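Side-chain contacts in small nuclear ribonucleoprotein homolog (PDB 1M5Q), which probably binds RNA, as Sm-like proteins of its family do, and assembles from fourteen copies into a beta-sheet toroid: residues A3-L8 against L34-A39; V15-S18 against V22-G25; A41-K44 against K48-R51. All blocks are in the same frame, centred on the assembly; numbering follows the deposited sequence.

Interaction 1 of 3, residues A3-L8 against L34-A39; sequences AELNNL and LNIVLA. With CD (cadmium ion), chain B.
Between residues 3-8 and 34-39, the CD1 methyl of Leu-5 makes both contacts. It lies 3.8 Å from Leu-34 CD1 and 4.1 Å from Ile-36 CD1, and the Leu-5 side chain crosses both partners at about a right angle, so methyl ends meet instead of chains running alongside. The Leu-5 side chain leaves the helix toward segment 34-39; with CG beside its own backbone N (chi1 -75°) and the chain extended beyond it (chi2 -174°), CD1 is carried to the methyls of Leu-34 and Ile-36. The backbones remain well apart, 9.0 Å between the CA atoms of Leu-5 and Leu-34, and the two segments bury just 81 Å² between them. This tight side is wholly apolar and buried, and Leu-5 also packs on Ile-62, Ile-36 on Ile-59 and Leu-27.

The opposite character appears at Glu-4, one residue back on the helix and partly exposed. Its carboxylate turns to a cadmium ion, which OE2 binds at 2.6 Å while OE1 stays at 3.2 Å; a water at 2.7 Å from the cadmium ion and His-28 NE2 of a neighbouring subunit are further ligands. Glu-4 OE2 also accepts a hydrogen bond from Arg-51 of that subunit. A short N-terminal helix packed on a strongly bent five-stranded antiparallel sheet is the arrangement of the Sm fold.

Interaction 2 of 3, residues V15-S18 against V22-G25; sequences VVLS and VYKG
Val-15 and Tyr-23 form an antiparallel hydrogen-bonded pair of strands 12-17 and 22-30, and both of its backbone bonds are made. Val-15 N gives its hydrogen to Tyr-23 O at 2.7 Å. In return Tyr-23 N reaches Val-15 O at 2.9 Å. Val-15 O takes a second, weaker approach from the Val-22 CA-H, 3.4 Å from CA to O. One step along, Val-16 and Val-22 make the non-hydrogen-bonded pair, their CA atoms 4.5 Å apart.

The packing contacts fall on both faces of this hairpin. On the face of Val-16 and Val-22 the two side chains lie side by side and point the same way; each has CG2 anti to its carbonyl carbon, and these CG2 methyls meet at 4.1 Å. On the face of Val-15 and Tyr-23, Leu-17 CD1 comes obliquely to the tyrosine ring at CD2, 4.1 Å away. Leu-17 lies diagonally across from Tyr-23; its CG stands beside the backbone N (chi1 -43°), and CD1 makes the contact. Val-15 on this face packs on Leu-38, Ile-54 and Ile-62, and the Tyr-23 ring makes a T-shaped (edge-to-face) contact with His-61 of a neighbouring subunit.

Polar ends are settled beyond the pair. Tyr-23 OH is hydrogen-bonded to Glu-21, and Lys-24 NZ makes a salt bridge with Glu-12. The two backbone bonds help set the register, together with the one between Gly-25 and Val-13, while the valines and Leu-17 add apolar packing, within the chain and, through Leu-17 on Val-60 of that same neighbour, between subunits.

Interaction 3 of 3, residues A41-K44 against K48-R51; sequences ASNK and KFNR
Ala-41 and Phe-49 exchange both backbone hydrogen bonds, so the donor and the acceptor of each are used. Ala-41 N donates to Phe-49 O at 3.1 Å and Phe-49 N to Ala-41 O at 3.0 Å. Ala-41 O also receives the CA-H of Lys-48, 3.2 Å from CA to O. Next along, Ser-42 and Lys-48 are the non-hydrogen-bonded pair, where Ser-42 CB and Lys-48 CG meet at 4.2 Å on one face while the extended lysine chain carries NZ away from the pair. Further backbone bonds join Ser-42 to Lys-24 and Asn-50 to Asn-40.

The pairing closes the hairpin of strands 36-42 and 48-54, the latter an edge strand of the chain's five-stranded Sm sheet. Arg-51 carries that edge into a neighbouring subunit through backbone bonds, and its N also binds Ser-64 OG there.

On the other face Asn-43 ND2 sits at the edge of the Phe-49 ring, in its plane, 4.0 Å from CE1, with amide and ring planes 78° apart. With chi1 at 52° the amide lies between the backbone N and the carbonyl carbon, and ND2 comes to the ring edge. The N-H groups are not spent there: ND2 is hydrogen-bonded to Glu-47 OE2 and to Tyr-23 OH. Arg-51 NH2 makes a salt bridge with Glu-90 of another subunit.

Interactions 2 and 3 are hairpin pairings within the sheet of order 48-54, 36-42, 22-30, 12-17, 59-64; interaction 1 sets helix 2-6 against it. Along the chain interaction 2 is nested inside the loop that interaction 1 closes, and interaction 3 follows both. Interactions 2 and 3, with centres about 10 Å apart, are joined by the pairing of strands 22-30 and 36-42. Interaction 1, about 13 Å from interaction 2 and 16 Å from interaction 3 between centres, shares strand 36-42 with interaction 3; its Leu-38 packs on Val-15 and Tyr-23. Neighbouring subunits touch all three, so these contacts lie close to the subunit interfaces of the 14-mer.

Interaction 1 of 3, residues A3-L8 against L34-A39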
ATOM      1  N   ALA H   3      -6.027 -13.208  17.428  1.00 20.87           N
ATOM      2  CA  ALA H   3      -6.463 -14.273  18.330  1.00 21.86           C
ATOM      3  C   ALA H   3      -6.289 -13.918  19.826  1.00 21.14           C
ATOM      4  O   ALA H   3      -7.208 -14.157  20.604  1.00 21.17           O
ATOM      5  CB  ALA H   3      -5.699 -15.614  18.031  1.00 20.97           C
ATOM      6  N   GLU H   4      -5.134 -13.384  20.233  1.00 22.04           N
ATOM      7  CA  GLU H   4      -4.930 -13.032  21.644  1.00 26.01           C
ATOM      8  C   GLU H   4      -6.014 -12.003  22.080  1.00 24.93           C
ATOM      9  O   GLU H   4      -6.580 -12.112  23.153  1.00 25.75           O
ATOM     10  CB  GLU H   4      -3.491 -12.459  21.932  1.00 27.73           C
ATOM     11  CG  GLU H   4      -2.274 -13.399  21.642  1.00 33.36           C
ATOM     12  CD  GLU H   4      -1.043 -13.337  22.674  1.00 37.57           C
ATOM     13  OE1 GLU H   4       0.117 -13.508  22.196  1.00 38.61           O
ATOM     14  OE2 GLU H   4      -1.194 -13.175  23.932  1.00 33.14           O
ATOM     15  N   LEU H   5      -6.322 -11.037  21.222  1.00 24.84           N
ATOM     16  CA  LEU H   5      -7.315  -9.998  21.521  1.00 24.63           C
ATOM     17  C   LEU H   5      -8.728 -10.527  21.568  1.00 26.21           C
ATOM     18  O   LEU H   5      -9.552 -10.125  22.425  1.00 26.49           O
ATOM     19  CB  LEU H   5      -7.239  -8.891  20.477  1.00 26.38           C
ATOM     20  CG  LEU H   5      -6.030  -7.979  20.666  1.00 26.66           C
ATOM     21  CD1 LEU H   5      -6.105  -6.810  19.674  1.00 25.39           C
ATOM     22  CD2 LEU H   5      -6.032  -7.463  22.087  1.00 26.98           C
ATOM     23  N   ASN H   6      -9.046 -11.406  20.633  1.00 24.08           N
ATOM     24  CA  ASN H   6     -10.369 -11.982  20.671  1.00 25.28           C
ATOM     25  C   ASN H   6     -10.539 -12.712  22.015  1.00 23.77           C
ATOM     26  O   ASN H   6     -11.682 -12.878  22.449  1.00 25.44           O
ATOM     27  CB  ASN H   6     -10.593 -12.973  19.511  1.00 26.16           C
ATOM     28  CG  ASN H   6     -12.046 -13.040  19.070  1.00 31.52           C
ATOM     29  OD1 ASN H   6     -12.572 -12.109  18.421  1.00 35.42           O
ATOM     30  ND2 ASN H   6     -12.715 -14.135  19.420  1.00 31.33           N
ATOM     31  N   ASN H   7      -9.441 -13.137  22.673  1.00 22.31           N
ATOM     32  CA  ASN H   7      -9.583 -13.823  23.978  1.00 22.64           C
ATOM     33  C   ASN H   7      -9.818 -12.850  25.137  1.00 22.02           C
ATOM     34  O   ASN H   7     -10.054 -13.282  26.280  1.00 19.40           O
ATOM     35  CB  ASN H   7      -8.382 -14.723  24.326  1.00 24.78           C
ATOM     36  CG  ASN H   7      -8.384 -16.060  23.545  1.00 28.79           C
ATOM     37  OD1 ASN H   7      -9.420 -16.646  23.333  1.00 28.74           O
ATOM     38  ND2 ASN H   7      -7.204 -16.530  23.131  1.00 30.77           N
ATOM     39  N   LEU H   8      -9.786 -11.547  24.828  1.00 21.70           N
ATOM     40  CA  LEU H   8     -10.020 -10.514  25.840  1.00 21.35           C
ATOM     41  C   LEU H   8     -11.357  -9.823  25.702  1.00 20.73           C
ATOM     42  O   LEU H   8     -11.585  -8.824  26.363  1.00 20.87           O
ATOM     43  CB  LEU H   8      -8.905  -9.445  25.825  1.00 20.43           C
ATOM     44  CG  LEU H   8      -7.543  -9.966  26.252  1.00 21.65           C
ATOM     45  CD1 LEU H   8      -6.506  -8.958  25.854  1.00 21.68           C
ATOM     46  CD2 LEU H   8      -7.514 -10.304  27.746  1.00 22.05           C
ATOM     47  N   LEU H  34      -7.497  -5.728  12.699  1.00 19.58           N
ATOM     48  CA  LEU H  34      -7.243  -5.106  13.992  1.00 21.99           C
ATOM     49  C   LEU H  34      -7.911  -3.726  14.175  1.00 21.68           C
ATOM     50  O   LEU H  34      -7.353  -2.860  14.836  1.00 21.46           O
ATOM     51  CB  LEU H  34      -5.733  -5.002  14.307  1.00 19.08           C
ATOM     52  CG  LEU H  34      -4.918  -6.141  14.944  1.00 25.36           C
ATOM     53  CD1 LEU H  34      -5.769  -7.013  15.850  1.00 19.46           C
ATOM     54  CD2 LEU H  34      -4.220  -6.950  13.923  1.00 24.76           C
ATOM     55  N   ASN H  35      -9.066  -3.516  13.525  1.00 21.42           N
ATOM     56  CA  ASN H  35      -9.892  -2.360  13.846  1.00 19.97           C
ATOM     57  C   ASN H  35     -10.410  -2.828  15.205  1.00 20.39           C
ATOM     58  O   ASN H  35     -10.585  -4.032  15.450  1.00 20.04           O
ATOM     59  CB  ASN H  35     -11.108  -2.212  12.914  1.00 19.93           C
ATOM     60  CG  ASN H  35     -10.706  -1.673  11.547  1.00 22.93           C
ATOM     61  OD1 ASN H  35      -9.963  -0.656  11.423  1.00 22.36           O
ATOM     62  ND2 ASN H  35     -11.147  -2.355  10.528  1.00 21.85           N
ATOM     63  N   ILE H  36     -10.738  -1.896  16.060  1.00 19.37           N
ATOM     64  CA  ILE H  36     -11.174  -2.257  17.412  1.00 19.73           C
ATOM     65  C   ILE H  36     -12.412  -1.469  17.781  1.00 18.94           C
ATOM     66  O   ILE H  36     -12.474  -0.294  17.459  1.00 18.61           O
ATOM     67  CB  ILE H  36     -10.126  -1.801  18.462  1.00 21.56           C
ATOM     68  CG1 ILE H  36      -8.754  -2.480  18.187  1.00 20.53           C
ATOM     69  CG2 ILE H  36     -10.695  -2.048  19.915  1.00 20.36           C
ATOM     70  CD1 ILE H  36      -8.814  -3.930  18.457  1.00 21.87           C
ATOM     71  N   VAL H  37     -13.394  -2.116  18.422  1.00 20.03           N
ATOM     72  CA  VAL H  37     -14.540  -1.373  18.956  1.00 19.57           C
ATOM     73  C   VAL H  37     -14.423  -1.504  20.496  1.00 19.53           C
ATOM     74  O   VAL H  37     -14.188  -2.614  21.003  1.00 21.60           O
ATOM     75  CB  VAL H  37     -15.923  -1.959  18.529  1.00 20.68           C
ATOM     76  CG1 VAL H  37     -17.080  -1.068  19.154  1.00 20.83           C
ATOM     77  CG2 VAL H  37     -16.036  -1.956  16.987  1.00 22.07           C
ATOM     78  N   LEU H  38     -14.484  -0.381  21.222  1.00 17.52           N
ATOM     79  CA  LEU H  38     -14.483  -0.385  22.688  1.00 18.78           C
ATOM     80  C   LEU H  38     -15.858   0.052  23.203  1.00 18.90           C
ATOM     81  O   LEU H  38     -16.501   0.943  22.597  1.00 18.26           O
ATOM     82  CB  LEU H  38     -13.478   0.600  23.289  1.00 18.39           C
ATOM     83  CG  LEU H  38     -12.003   0.475  22.960  1.00 19.73           C
ATOM     84  CD1 LEU H  38     -11.241   1.518  23.769  1.00 19.80           C
ATOM     85  CD2 LEU H  38     -11.485  -0.969  23.282  1.00 19.10           C
ATOM     86  N   ALA H  39     -16.272  -0.547  24.325  1.00 17.19           N
ATOM     87  CA  ALA H  39     -17.566  -0.238  24.971  1.00 18.25           C
ATOM     88  C   ALA H  39     -17.302   0.590  26.216  1.00 18.00           C
ATOM     89  O   ALA H  39     -16.315   0.335  26.952  1.00 17.49           O
ATOM     90  CB  ALA H  39     -18.296  -1.501  25.391  1.00 17.11           C
TER
HETATM   91 CD    CD B2014       0.212 -15.153  24.985  0.97 40.76          CD
HETATM   92  O   HOH W   1      -1.264 -15.413  27.261  1.00 30.05           O

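Interaction 2 of 3, residues V15-S18 against V22-G25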
ATOM      1  N   VAL H  15      -6.256   1.575  24.518  1.00 20.26           N
ATOM      2  CA  VAL H  15      -5.757   1.676  23.160  1.00 20.26           C
ATOM      3  C   VAL H  15      -5.098   3.038  22.970  1.00 19.56           C
ATOM      4  O   VAL H  15      -5.747   4.099  23.161  1.00 19.24           O
ATOM      5  CB  VAL H  15      -6.920   1.492  22.097  1.00 22.44           C
ATOM      6  CG1 VAL H  15      -6.334   1.453  20.713  1.00 19.31           C
ATOM      7  CG2 VAL H  15      -7.701   0.154  22.351  1.00 21.93           C
ATOM      8  N   VAL H  16      -3.823   3.018  22.557  1.00 17.34           N
ATOM      9  CA  VAL H  16      -3.049   4.243  22.355  1.00 17.03           C
ATOM     10  C   VAL H  16      -3.002   4.606  20.890  1.00 17.63           C
ATOM     11  O   VAL H  16      -2.559   3.818  20.053  1.00 19.62           O
ATOM     12  CB  VAL H  16      -1.622   4.079  22.952  1.00 18.59           C
ATOM     13  CG1 VAL H  16      -0.780   5.344  22.704  1.00 14.80           C
ATOM     14  CG2 VAL H  16      -1.738   3.782  24.467  1.00 16.23           C
ATOM     15  N   LEU H  17      -3.458   5.813  20.568  1.00 17.44           N
ATOM     16  CA  LEU H  17      -3.541   6.252  19.210  1.00 18.25           C
ATOM     17  C   LEU H  17      -2.438   7.209  18.794  1.00 20.35           C
ATOM     18  O   LEU H  17      -1.897   7.933  19.626  1.00 22.02           O
ATOM     19  CB  LEU H  17      -4.934   6.868  18.965  1.00 19.58           C
ATOM     20  CG  LEU H  17      -6.175   6.123  19.561  1.00 22.85           C
ATOM     21  CD1 LEU H  17      -7.477   6.752  19.002  1.00 19.68           C
ATOM     22  CD2 LEU H  17      -6.169   4.620  19.197  1.00 21.45           C
ATOM     23  N   SER H  18      -2.114   7.213  17.498  1.00 20.15           N
ATOM     24  CA  SER H  18      -1.044   8.076  17.012  1.00 21.89           C
ATOM     25  C   SER H  18      -1.367   9.569  17.101  1.00 23.61           C
ATOM     26  O   SER H  18      -0.445  10.386  16.986  1.00 23.22           O
ATOM     27  CB  SER H  18      -0.620   7.716  15.555  1.00 21.43           C
ATOM     28  OG  SER H  18      -1.695   7.837  14.623  1.00 18.95           O
ATOM     29  N   VAL H  22      -5.615   8.390  24.213  1.00 20.74           N
ATOM     30  CA  VAL H  22      -5.565   7.085  24.839  1.00 21.49           C
ATOM     31  C   VAL H  22      -6.976   6.717  25.289  1.00 22.21           C
ATOM     32  O   VAL H  22      -7.556   7.449  26.112  1.00 24.94           O
ATOM     33  CB  VAL H  22      -4.603   7.112  26.075  1.00 21.60           C
ATOM     34  CG1 VAL H  22      -4.663   5.747  26.771  1.00 22.74           C
ATOM     35  CG2 VAL H  22      -3.140   7.414  25.625  1.00 21.23           C
ATOM     36  N   TYR H  23      -7.583   5.653  24.759  1.00 20.65           N
ATOM     37  CA  TYR H  23      -8.934   5.276  25.213  1.00 20.25           C
ATOM     38  C   TYR H  23      -8.907   3.997  26.026  1.00 21.68           C
ATOM     39  O   TYR H  23      -8.289   3.009  25.636  1.00 23.08           O
ATOM     40  CB  TYR H  23      -9.937   5.048  24.053  1.00 22.12           C
ATOM     41  CG  TYR H  23     -10.434   6.322  23.402  1.00 22.23           C
ATOM     42  CD1 TYR H  23     -11.621   6.919  23.820  1.00 23.50           C
ATOM     43  CD2 TYR H  23      -9.624   7.016  22.524  1.00 23.11           C
ATOM     44  CE1 TYR H  23     -11.965   8.196  23.385  1.00 26.02           C
ATOM     45  CE2 TYR H  23      -9.946   8.297  22.085  1.00 24.21           C
ATOM     46  CZ  TYR H  23     -11.112   8.886  22.534  1.00 25.51           C
ATOM     47  OH  TYR H  23     -11.361  10.199  22.228  1.00 24.24           O
ATOM     48  N   LYS H  24      -9.630   3.979  27.122  1.00 19.31           N
ATOM     49  CA  LYS H  24      -9.636   2.811  27.960  1.00 22.83           C
ATOM     50  C   LYS H  24     -11.087   2.322  28.018  1.00 22.73           C
ATOM     51  O   LYS H  24     -11.998   3.115  28.223  1.00 22.90           O
ATOM     52  CB  LYS H  24      -9.126   3.209  29.353  1.00 24.97           C
ATOM     53  CG  LYS H  24      -8.983   2.043  30.318  1.00 31.99           C
ATOM     54  CD  LYS H  24      -8.372   2.454  31.692  1.00 36.18           C
ATOM     55  CE  LYS H  24      -7.894   1.212  32.493  1.00 40.28           C
ATOM     56  NZ  LYS H  24      -7.620   1.440  33.999  1.00 42.78           N
ATOM     57  N   GLY H  25     -11.336   1.039  27.816  1.00 21.63           N
ATOM     58  CA  GLY H  25     -12.725   0.596  27.902  1.00 22.38           C
ATOM     59  C   GLY H  25     -12.791  -0.904  27.727  1.00 21.34           C
ATOM     60  O   GLY H  25     -11.763  -1.546  27.663  1.00 23.41           O
TER

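Interaction 3 of 3, residues A41-K44 against K48-R51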
ATOM      1  N   ALA H  41     -16.072   3.545  26.891  1.00 21.27           N
ATOM      2  CA  ALA H  41     -14.675   3.930  26.902  1.00 22.62           C
ATOM      3  C   ALA H  41     -14.527   5.407  27.248  1.00 24.30           C
ATOM      4  O   ALA H  41     -15.430   6.195  27.052  1.00 25.44           O
ATOM      5  CB  ALA H  41     -14.066   3.650  25.514  1.00 18.44           C
ATOM      6  N   SER H  42     -13.381   5.770  27.801  1.00 25.43           N
ATOM      7  CA  SER H  42     -13.155   7.158  28.076  1.00 26.40           C
ATOM      8  C   SER H  42     -11.701   7.484  27.699  1.00 24.54           C
ATOM      9  O   SER H  42     -10.832   6.603  27.736  1.00 25.88           O
ATOM     10  CB  SER H  42     -13.452   7.436  29.537  1.00 26.48           C
ATOM     11  OG  SER H  42     -12.576   6.695  30.330  1.00 31.65           O
ATOM     12  N   ASN H  43     -11.455   8.736  27.318  1.00 23.55           N
ATOM     13  CA  ASN H  43     -10.116   9.204  26.936  1.00 23.04           C
ATOM     14  C   ASN H  43      -9.488   9.883  28.155  1.00 26.14           C
ATOM     15  O   ASN H  43     -10.086   9.875  29.238  1.00 25.63           O
ATOM     16  CB  ASN H  43     -10.244  10.171  25.776  1.00 20.29           C
ATOM     17  CG  ASN H  43     -11.251  11.284  26.043  1.00 20.38           C
ATOM     18  OD1 ASN H  43     -11.462  11.681  27.184  1.00 20.26           O
ATOM     19  ND2 ASN H  43     -11.876  11.784  24.993  1.00 22.63           N
ATOM     20  N   LYS H  44      -8.329  10.516  28.008  1.00 27.36           N
ATOM     21  CA  LYS H  44      -7.703  11.101  29.213  1.00 31.29           C
ATOM     22  C   LYS H  44      -8.400  12.375  29.645  1.00 30.78           C
ATOM     23  O   LYS H  44      -8.295  12.763  30.789  1.00 32.33           O
ATOM     24  CB  LYS H  44      -6.199  11.396  29.031  1.00 30.60           C
ATOM     25  CG  LYS H  44      -5.297  10.163  28.851  1.00 35.36           C
ATOM     26  CD  LYS H  44      -5.048   9.406  30.123  1.00 36.08           C
ATOM     27  CE  LYS H  44      -4.105   8.238  29.853  1.00 40.68           C
ATOM     28  NZ  LYS H  44      -3.620   7.479  31.075  1.00 42.46           N
ATOM     29  N   LYS H  48     -16.633  10.217  27.976  1.00 26.59           N
ATOM     30  CA  LYS H  48     -17.057   8.833  27.931  1.00 26.49           C
ATOM     31  C   LYS H  48     -17.978   8.661  26.741  1.00 26.50           C
ATOM     32  O   LYS H  48     -18.729   9.581  26.390  1.00 23.01           O
ATOM     33  CB  LYS H  48     -17.821   8.463  29.194  1.00 30.35           C
ATOM     34  CG  LYS H  48     -17.234   9.000  30.472  1.00 35.57           C
ATOM     35  CD  LYS H  48     -18.112   8.598  31.671  1.00 39.35           C
ATOM     36  CE  LYS H  48     -17.437   8.942  33.006  1.00 41.48           C
ATOM     37  NZ  LYS H  48     -18.148   8.277  34.150  1.00 44.27           N
ATOM     38  N   PHE H  49     -17.916   7.481  26.115  1.00 25.10           N
ATOM     39  CA  PHE H  49     -18.737   7.204  24.938  1.00 24.81           C
ATOM     40  C   PHE H  49     -19.192   5.773  25.049  1.00 23.23           C
ATOM     41  O   PHE H  49     -18.411   4.922  25.481  1.00 25.29           O
ATOM     42  CB  PHE H  49     -17.929   7.388  23.644  1.00 25.84           C
ATOM     43  CG  PHE H  49     -17.219   8.685  23.557  1.00 26.58           C
ATOM     44  CD1 PHE H  49     -15.978   8.844  24.154  1.00 27.56           C
ATOM     45  CD2 PHE H  49     -17.790   9.757  22.890  1.00 27.76           C
ATOM     46  CE1 PHE H  49     -15.318  10.039  24.087  1.00 29.98           C
ATOM     47  CE2 PHE H  49     -17.142  10.968  22.814  1.00 27.27           C
ATOM     48  CZ  PHE H  49     -15.887  11.114  23.419  1.00 27.24           C
ATOM     49  N   ASN H  50     -20.434   5.496  24.670  1.00 21.02           N
ATOM     50  CA  ASN H  50     -20.929   4.150  24.823  1.00 21.03           C
ATOM     51  C   ASN H  50     -20.155   3.202  23.906  1.00 18.37           C
ATOM     52  O   ASN H  50     -19.962   2.049  24.263  1.00 21.29           O
ATOM     53  CB  ASN H  50     -22.431   4.051  24.555  1.00 20.73           C
ATOM     54  CG  ASN H  50     -22.920   2.589  24.568  1.00 27.12           C
ATOM     55  OD1 ASN H  50     -23.174   2.011  23.511  1.00 33.31           O
ATOM     56  ND2 ASN H  50     -22.997   1.975  25.747  1.00 26.65           N
ATOM     57  N   ARG H  51     -19.757   3.678  22.740  1.00 16.14           N
ATOM     58  CA  ARG H  51     -18.933   2.881  21.800  1.00 19.02           C
ATOM     59  C   ARG H  51     -17.978   3.794  21.084  1.00 18.50           C
ATOM     60  O   ARG H  51     -18.301   4.944  20.802  1.00 19.79           O
ATOM     61  CB  ARG H  51     -19.765   2.112  20.746  1.00 17.56           C
ATOM     62  CG  ARG H  51     -20.441   0.866  21.268  1.00 22.43           C
ATOM     63  CD  ARG H  51     -21.280   0.160  20.151  1.00 23.63           C
ATOM     64  NE  ARG H  51     -22.525   0.860  19.862  1.00 24.47           N
ATOM     65  CZ  ARG H  51     -23.266   0.642  18.771  1.00 30.11           C
ATOM     66  NH1 ARG H  51     -22.877  -0.276  17.852  1.00 29.01           N
ATOM     67  NH2 ARG H  51     -24.384   1.350  18.580  1.00 25.94           N
TER